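Long-range contacts in ubiquitin conjugating enzyme (Plasmodium yoelii, PDB 2PWQ), which probably accepts activated ubiquitin as a thioester on its active-site cysteine and passes it on toward protein substrates, as other ubiquitin-conjugating enzymes do: residues E38-H46 with W55-E63; N85-T93 with Q103-V111. All coordinates share one frame; numbering follows the deposited sequence. Where two conformers were deposited one is given.

Contact 1 of 2, residues E38-H46 with W55-E63; sequences ENVQEIDAH and WVGFIKGPE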
# COMPACT_ATOMS: atom_id res chain seq x y z
N GLU A 38 -8.49 -0.96 -14.90
CA GLU A 38 -8.55 0.33 -14.22
C GLU A 38 -7.35 1.27 -14.47
O GLU A 38 -6.57 1.06 -15.40
CB GLU A 38 -8.74 0.08 -12.73
CG GLU A 38 -10.10 0.44 -12.23
CD GLU A 38 -10.23 1.93 -11.88
OE1 GLU A 38 -9.48 2.78 -12.43
OE2 GLU A 38 -11.11 2.25 -11.04
N ASN A 39 -7.22 2.32 -13.65
CA ASN A 39 -6.13 3.29 -13.78
C ASN A 39 -4.83 2.80 -13.15
O ASN A 39 -4.59 2.99 -11.95
CB ASN A 39 -6.53 4.64 -13.19
CG ASN A 39 -5.57 5.76 -13.57
OD1 ASN A 39 -4.60 5.55 -14.31
ND2 ASN A 39 -5.85 6.96 -13.07
N VAL A 40 -4.00 2.15 -13.97
CA VAL A 40 -2.79 1.49 -13.48
C VAL A 40 -1.66 2.51 -13.22
O VAL A 40 -0.59 2.16 -12.70
CB VAL A 40 -2.33 0.33 -14.43
CG1 VAL A 40 -3.49 -0.58 -14.74
CG2 VAL A 40 -1.68 0.87 -15.73
N GLN A 41 -1.91 3.76 -13.59
CA GLN A 41 -0.99 4.83 -13.29
C GLN A 41 -1.10 5.19 -11.81
O GLN A 41 -0.13 5.63 -11.18
CB GLN A 41 -1.20 6.02 -14.22
CG GLN A 41 -1.09 5.67 -15.73
CD GLN A 41 0.29 5.12 -16.15
OE1 GLN A 41 1.33 5.63 -15.72
NE2 GLN A 41 0.29 4.07 -16.97
N GLU A 42 -2.26 4.92 -11.24
CA GLU A 42 -2.50 5.18 -9.84
C GLU A 42 -2.23 3.98 -8.96
O GLU A 42 -1.53 4.07 -7.94
CB GLU A 42 -3.93 5.67 -9.65
CG GLU A 42 -4.19 7.00 -10.32
CD GLU A 42 -3.63 8.20 -9.58
OE1 GLU A 42 -3.45 8.14 -8.34
OE2 GLU A 42 -3.36 9.21 -10.23
N ILE A 43 -2.85 2.87 -9.32
CA ILE A 43 -2.81 1.65 -8.55
C ILE A 43 -2.65 0.52 -9.55
O ILE A 43 -3.43 0.37 -10.51
CB ILE A 43 -4.08 1.41 -7.67
CG1 ILE A 43 -4.49 2.63 -6.81
CG2 ILE A 43 -3.99 0.09 -6.88
CD1 ILE A 43 -3.70 2.87 -5.52
N ASP A 44 -1.61 -0.27 -9.32
CA ASP A 44 -1.34 -1.45 -10.12
C ASP A 44 -1.00 -2.61 -9.18
O ASP A 44 -0.72 -2.40 -7.98
CB ASP A 44 -0.22 -1.15 -11.10
CG ASP A 44 -0.24 -2.04 -12.35
OD1 ASP A 44 -0.99 -3.03 -12.39
OD2 ASP A 44 0.52 -1.73 -13.31
N ALA A 45 -1.08 -3.84 -9.70
CA ALA A 45 -0.61 -5.07 -9.05
C ALA A 45 -0.49 -6.19 -10.08
O ALA A 45 -1.29 -6.27 -11.02
CB ALA A 45 -1.52 -5.51 -7.90
N HIS A 46 0.52 -7.02 -9.91
CA HIS A 46 0.66 -8.24 -10.73
C HIS A 46 1.26 -9.33 -9.84
O HIS A 46 1.68 -9.04 -8.72
CB HIS A 46 1.50 -7.99 -12.00
CG HIS A 46 2.91 -7.56 -11.70
ND1 HIS A 46 3.87 -8.43 -11.23
CD2 HIS A 46 3.51 -6.35 -11.79
CE1 HIS A 46 5.00 -7.78 -11.04
NE2 HIS A 46 4.80 -6.51 -11.37
N TRP A 55 1.46 -11.09 -4.53
CA TRP A 55 1.58 -10.05 -5.53
C TRP A 55 2.52 -8.96 -5.07
O TRP A 55 2.85 -8.81 -3.91
CB TRP A 55 0.25 -9.40 -5.89
CG TRP A 55 -0.90 -10.28 -6.27
CD1 TRP A 55 -0.87 -11.63 -6.55
CD2 TRP A 55 -2.27 -9.86 -6.45
NE1 TRP A 55 -2.15 -12.07 -6.85
CE2 TRP A 55 -3.02 -11.01 -6.82
CE3 TRP A 55 -2.93 -8.63 -6.37
CZ2 TRP A 55 -4.41 -10.96 -7.07
CZ3 TRP A 55 -4.31 -8.58 -6.62
CH2 TRP A 55 -5.03 -9.75 -6.96
N VAL A 56 2.91 -8.18 -6.05
CA VAL A 56 3.61 -6.96 -5.87
C VAL A 56 2.59 -5.91 -6.25
O VAL A 56 1.98 -6.02 -7.31
CB VAL A 56 4.75 -6.89 -6.88
CG1 VAL A 56 5.41 -5.55 -6.81
CG2 VAL A 56 5.74 -7.97 -6.58
N GLY A 57 2.40 -4.91 -5.38
CA GLY A 57 1.56 -3.75 -5.68
C GLY A 57 2.34 -2.48 -5.93
O GLY A 57 3.45 -2.32 -5.43
N PHE A 58 1.80 -1.62 -6.80
CA PHE A 58 2.28 -0.26 -7.01
C PHE A 58 1.25 0.78 -6.55
O PHE A 58 0.05 0.69 -6.88
CB PHE A 58 2.58 -0.04 -8.49
CG PHE A 58 2.65 1.41 -8.90
CD1 PHE A 58 3.77 2.21 -8.56
CD2 PHE A 58 1.60 1.99 -9.64
CE1 PHE A 58 3.83 3.55 -8.94
CE2 PHE A 58 1.65 3.30 -10.02
CZ PHE A 58 2.75 4.10 -9.67
N ILE A 59 1.71 1.77 -5.81
CA ILE A 59 0.92 2.98 -5.51
C ILE A 59 1.67 4.24 -5.91
O ILE A 59 2.84 4.47 -5.50
CB ILE A 59 0.53 3.12 -4.01
CG1 ILE A 59 -0.41 2.02 -3.57
CG2 ILE A 59 -0.08 4.51 -3.73
CD1 ILE A 59 -0.48 1.94 -2.04
N LYS A 60 0.98 5.06 -6.69
CA LYS A 60 1.48 6.36 -7.06
C LYS A 60 1.37 7.30 -5.87
O LYS A 60 0.30 7.42 -5.26
CB LYS A 60 0.71 6.93 -8.25
CG LYS A 60 1.37 8.17 -8.82
CD LYS A 60 0.67 8.78 -9.99
CE LYS A 60 -0.10 10.02 -9.61
NZ LYS A 60 -0.25 10.90 -10.84
N GLY A 61 2.48 7.96 -5.56
CA GLY A 61 2.49 9.01 -4.55
C GLY A 61 1.62 10.18 -5.03
O GLY A 61 1.84 10.70 -6.11
N PRO A 62 0.63 10.58 -4.22
CA PRO A 62 -0.31 11.64 -4.62
C PRO A 62 0.25 13.05 -4.85
O PRO A 62 1.09 13.53 -4.09
CB PRO A 62 -1.35 11.63 -3.50
CG PRO A 62 -1.26 10.29 -2.91
CD PRO A 62 0.24 10.01 -2.92
N GLU A 63 -0.23 13.71 -5.90
CA GLU A 63 0.15 15.09 -6.20
C GLU A 63 -0.17 16.01 -5.02
O GLU A 63 -1.05 15.71 -4.20
CB GLU A 63 -0.53 15.59 -7.47
CG GLU A 63 -0.43 14.59 -8.61
CD GLU A 63 0.91 14.62 -9.33
OE1 GLU A 63 1.77 13.75 -9.03
OE2 GLU A 63 1.09 15.52 -10.21

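Contact 2 of 2, residues N85-T93 with Q103-V111; sequences NPPKIKFVT and QTGAICLDV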
# COMPACT_ATOMS: atom_id res chain seq x y z
N ASN A 85 -10.84 -13.82 4.01
CA ASN A 85 -9.88 -13.14 4.88
C ASN A 85 -9.13 -12.05 4.11
O ASN A 85 -9.00 -12.13 2.87
CB ASN A 85 -8.92 -14.11 5.56
CG ASN A 85 -9.34 -14.43 7.00
OD1 ASN A 85 -8.50 -14.50 7.90
ND2 ASN A 85 -10.63 -14.62 7.22
N PRO A 86 -8.66 -10.99 4.83
CA PRO A 86 -7.95 -9.89 4.17
C PRO A 86 -6.52 -10.25 3.69
O PRO A 86 -5.89 -11.17 4.23
CB PRO A 86 -7.89 -8.81 5.27
CG PRO A 86 -7.82 -9.57 6.52
CD PRO A 86 -8.78 -10.74 6.29
N PRO A 87 -6.02 -9.51 2.69
CA PRO A 87 -4.60 -9.67 2.34
C PRO A 87 -3.73 -9.09 3.46
O PRO A 87 -4.23 -8.31 4.29
CB PRO A 87 -4.47 -8.83 1.07
CG PRO A 87 -5.57 -7.80 1.18
CD PRO A 87 -6.71 -8.52 1.84
N LYS A 88 -2.47 -9.52 3.53
CA LYS A 88 -1.47 -8.81 4.32
C LYS A 88 -0.69 -7.95 3.34
O LYS A 88 -0.35 -8.40 2.24
CB LYS A 88 -0.57 -9.78 5.07
CG LYS A 88 -1.37 -10.82 5.86
CD LYS A 88 -0.55 -11.63 6.83
CE LYS A 88 -1.44 -12.44 7.77
NZ LYS A 88 -0.62 -13.22 8.75
N ILE A 89 -0.45 -6.70 3.72
CA ILE A 89 0.25 -5.73 2.87
C ILE A 89 1.32 -5.00 3.69
O ILE A 89 1.08 -4.64 4.85
CB ILE A 89 -0.70 -4.73 2.21
CG1 ILE A 89 -1.82 -5.47 1.48
CG2 ILE A 89 0.02 -3.85 1.23
CD1 ILE A 89 -2.85 -4.55 0.88
N LYS A 90 2.49 -4.81 3.09
CA LYS A 90 3.56 -4.01 3.67
C LYS A 90 4.28 -3.30 2.53
O LYS A 90 4.28 -3.77 1.40
CB LYS A 90 4.55 -4.89 4.44
CG LYS A 90 5.60 -5.57 3.57
CD LYS A 90 6.84 -5.96 4.42
CE LYS A 90 7.95 -6.54 3.54
NZ LYS A 90 7.55 -7.82 2.88
N PHE A 91 4.88 -2.16 2.81
CA PHE A 91 5.55 -1.46 1.74
C PHE A 91 6.87 -2.18 1.53
O PHE A 91 7.38 -2.79 2.46
CB PHE A 91 5.84 -0.01 2.14
CG PHE A 91 4.71 0.91 1.89
CD1 PHE A 91 3.62 0.98 2.75
CD2 PHE A 91 4.74 1.74 0.77
CE1 PHE A 91 2.57 1.84 2.48
CE2 PHE A 91 3.72 2.62 0.49
CZ PHE A 91 2.63 2.69 1.35
N VAL A 92 7.39 -2.13 0.31
CA VAL A 92 8.74 -2.61 0.02
C VAL A 92 9.58 -1.37 -0.07
O VAL A 92 10.65 -1.27 0.59
CB VAL A 92 8.81 -3.43 -1.31
CG1 VAL A 92 10.32 -3.63 -1.82
CG2 VAL A 92 8.14 -4.78 -1.09
N THR A 93 9.08 -0.41 -0.85
CA THR A 93 9.77 0.87 -1.02
C THR A 93 9.84 1.54 0.34
O THR A 93 8.88 1.55 1.13
CB THR A 93 9.02 1.75 -2.02
OG1 THR A 93 8.90 1.03 -3.25
CG2 THR A 93 9.76 3.02 -2.32
N GLN A 103 11.51 1.56 8.70
CA GLN A 103 12.53 0.53 8.60
C GLN A 103 12.06 -0.78 8.01
O GLN A 103 12.83 -1.45 7.34
CB GLN A 103 13.18 0.31 9.96
CG GLN A 103 13.81 1.62 10.43
CD GLN A 103 14.01 1.67 11.93
OE1 GLN A 103 14.80 0.90 12.50
NE2 GLN A 103 13.30 2.61 12.59
N THR A 104 10.78 -1.13 8.20
CA THR A 104 10.23 -2.40 7.69
C THR A 104 9.04 -2.31 6.72
O THR A 104 8.64 -3.32 6.14
CB THR A 104 9.82 -3.32 8.83
OG1 THR A 104 8.61 -2.85 9.41
CG2 THR A 104 10.93 -3.39 9.90
N GLY A 105 8.49 -1.11 6.55
CA GLY A 105 7.36 -0.89 5.63
C GLY A 105 6.02 -1.40 6.13
O GLY A 105 5.03 -1.37 5.39
N ALA A 106 5.99 -1.88 7.37
CA ALA A 106 4.76 -2.34 7.98
C ALA A 106 3.74 -1.21 8.15
O ALA A 106 4.11 -0.06 8.39
CB ALA A 106 5.02 -2.97 9.29
N ILE A 107 2.46 -1.55 8.01
CA ILE A 107 1.36 -0.60 8.23
C ILE A 107 0.32 -1.24 9.15
O ILE A 107 0.24 -2.47 9.24
CB ILE A 107 0.72 -0.16 6.91
CG1 ILE A 107 0.32 -1.36 6.07
CG2 ILE A 107 1.66 0.74 6.15
CD1 ILE A 107 0.12 -1.04 4.61
N CYS A 108 -0.46 -0.42 9.84
CA CYS A 108 -1.54 -0.99 10.67
C CYS A 108 -2.78 -1.28 9.82
O CYS A 108 -3.40 -0.36 9.30
CB CYS A 108 -1.89 -0.08 11.84
SG CYS A 108 -3.15 -0.79 12.92
N LEU A 109 -3.14 -2.55 9.69
CA LEU A 109 -4.30 -2.90 8.88
C LEU A 109 -5.48 -3.40 9.72
O LEU A 109 -6.34 -4.11 9.21
CB LEU A 109 -3.92 -3.91 7.77
CG LEU A 109 -2.84 -3.52 6.75
CD1 LEU A 109 -2.18 -4.77 6.16
CD2 LEU A 109 -3.36 -2.61 5.65
N ASP A 110 -5.50 -3.02 11.01
CA ASP A 110 -6.59 -3.39 11.93
C ASP A 110 -7.94 -3.04 11.31
O ASP A 110 -8.88 -3.83 11.36
CB ASP A 110 -6.46 -2.65 13.28
CG ASP A 110 -5.33 -3.20 14.18
OD1 ASP A 110 -4.86 -4.35 14.00
OD2 ASP A 110 -4.92 -2.46 15.10
N VAL A 111 -8.02 -1.85 10.72
CA VAL A 111 -9.26 -1.40 10.12
C VAL A 111 -9.74 -2.38 9.05
O VAL A 111 -10.83 -2.93 9.21
CB VAL A 111 -9.20 0.07 9.63
CG1 VAL A 111 -10.41 0.40 8.78
CG2 VAL A 111 -9.13 1.01 10.84

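Contact 1 of 2, residues E38-H46 with W55-E63
Lys60 reaches over from the end of strand 54-60 to Glu42, and its chain can be followed atom by atom. Lys60 CB lies 3.3 Å from Gln41 O, and with CG anti to the backbone N (chi1 -170°) the chain runs on past that oxygen, so that CD is still close to it. A bend at chi3 then swings Lys60 CE to 3.4 Å from Glu42 OE2, and Lys60 NZ ends 3.6 Å from Glu42 OE2 in a salt bridge; a longer ion pair joins NZ to Glu63. A long, flexible lysine suits this partly exposed margin, because its methylenes cover the turn while its charge stays at the surface. Glu42 OE1 is hydrogen-bonded to Gln130 NE2, a second partner for the carboxylate. The backbones are joined here too, Lys60 N donating to Glu42 O at 3.0 Å.

From this pair onward the strands form an antiparallel hairpin. Asp44 and Phe58 make a hydrogen-bonded pair, with Phe58 N 2.9 Å from Asp44 O, and His46 and Val56 make the next. In one of its two modelled conformers the Phe58 ring turns its edge to Gln41 O and Asp44 CB. On the other face of the sheet, Ile43 CD1 packs on Ile59 CG1 at 3.9 Å, the two branched side chains lying side by side. Ala45 CB sits 3.8 Å from Trp55 CE3, a methyl small enough to lie beside the indole.

That apolar face is the buried one: Ile43 and Ile59 lean on helix 122-134, and Trp55 packs against helix 23-37 and Ile122. Strand 43-47 is one of the two outermost strands of the four-stranded antiparallel sheet, while strand 54-60 is bonded along its other edge to strand 71-77.

Contact 2 of 2, residues N85-T93 with Q103-V111
Phe91 and Gly105 meet through the one hydrogen bond across this contact: Phe91 N donates a hydrogen bond to Gly105 O at 2.7 Å, nearly straight at the hydrogen (171°), although the donor stands above the carbonyl plane. The same oxygen lies at the edge of the Phe91 ring. Glycine suits the place twice over, since its phi is positive and a CB would collide with Phe91 O.

Next come the apolar side chains. Ile107 CG2 touches Phe91 CD1 at 3.9 Å at the ring edge, the two side chains crossing at about a right angle. With chi1 at 52°, CG1 of Ile107 falls between its backbone N and carbonyl carbon, and it comes 3.6 Å from Ile89 O. Leu109, just before helix 110-115, sends CD1 to 3.5 Å from Ile89 O and also covers Ile89 CB. Lys90 lays its CD against Thr104 O.

Farther out, strand 71-77 bonds to the other edge of strand 88-91, and Ile129 of helix 122-134 backs both Phe91 and Ile107. Ser101 OG accepts from Thr104 N.

Apart from one backbone bond, Ile107 and Leu109 attach the loop through aliphatic side chains lying over the strand backbone, where buried Ile89 N, without a modelled partner, faces Leu109 CD1. Between them Cys108, the predicted thioester-forming residue, points away from the strand and is exposed, consistent with its receiving ubiquitin.

Both contacts involve the same four-stranded antiparallel sheet, but at its two borders: contact 1 pairs outermost strand 43-47 with its neighbour, whereas contact 2 lays the loop carrying Cys108 along strand 88-91 at the far side. Their centres are 15 Å apart and they do not touch. Each is partly buried and sends some apolar side chains (Ile43 and Ile59; Ile89, Phe91 and Ile107) onto helix 122-134. Contact 1 is regular, backbone hydrogen bonds repeating along the hairpin, with a Glu42-Lys60-Glu63 salt-bridge network at one end. Contact 2 has a single short backbone bond and relies on aliphatic packing, fitting for an irregular loop that presents the predicted active-site cysteine.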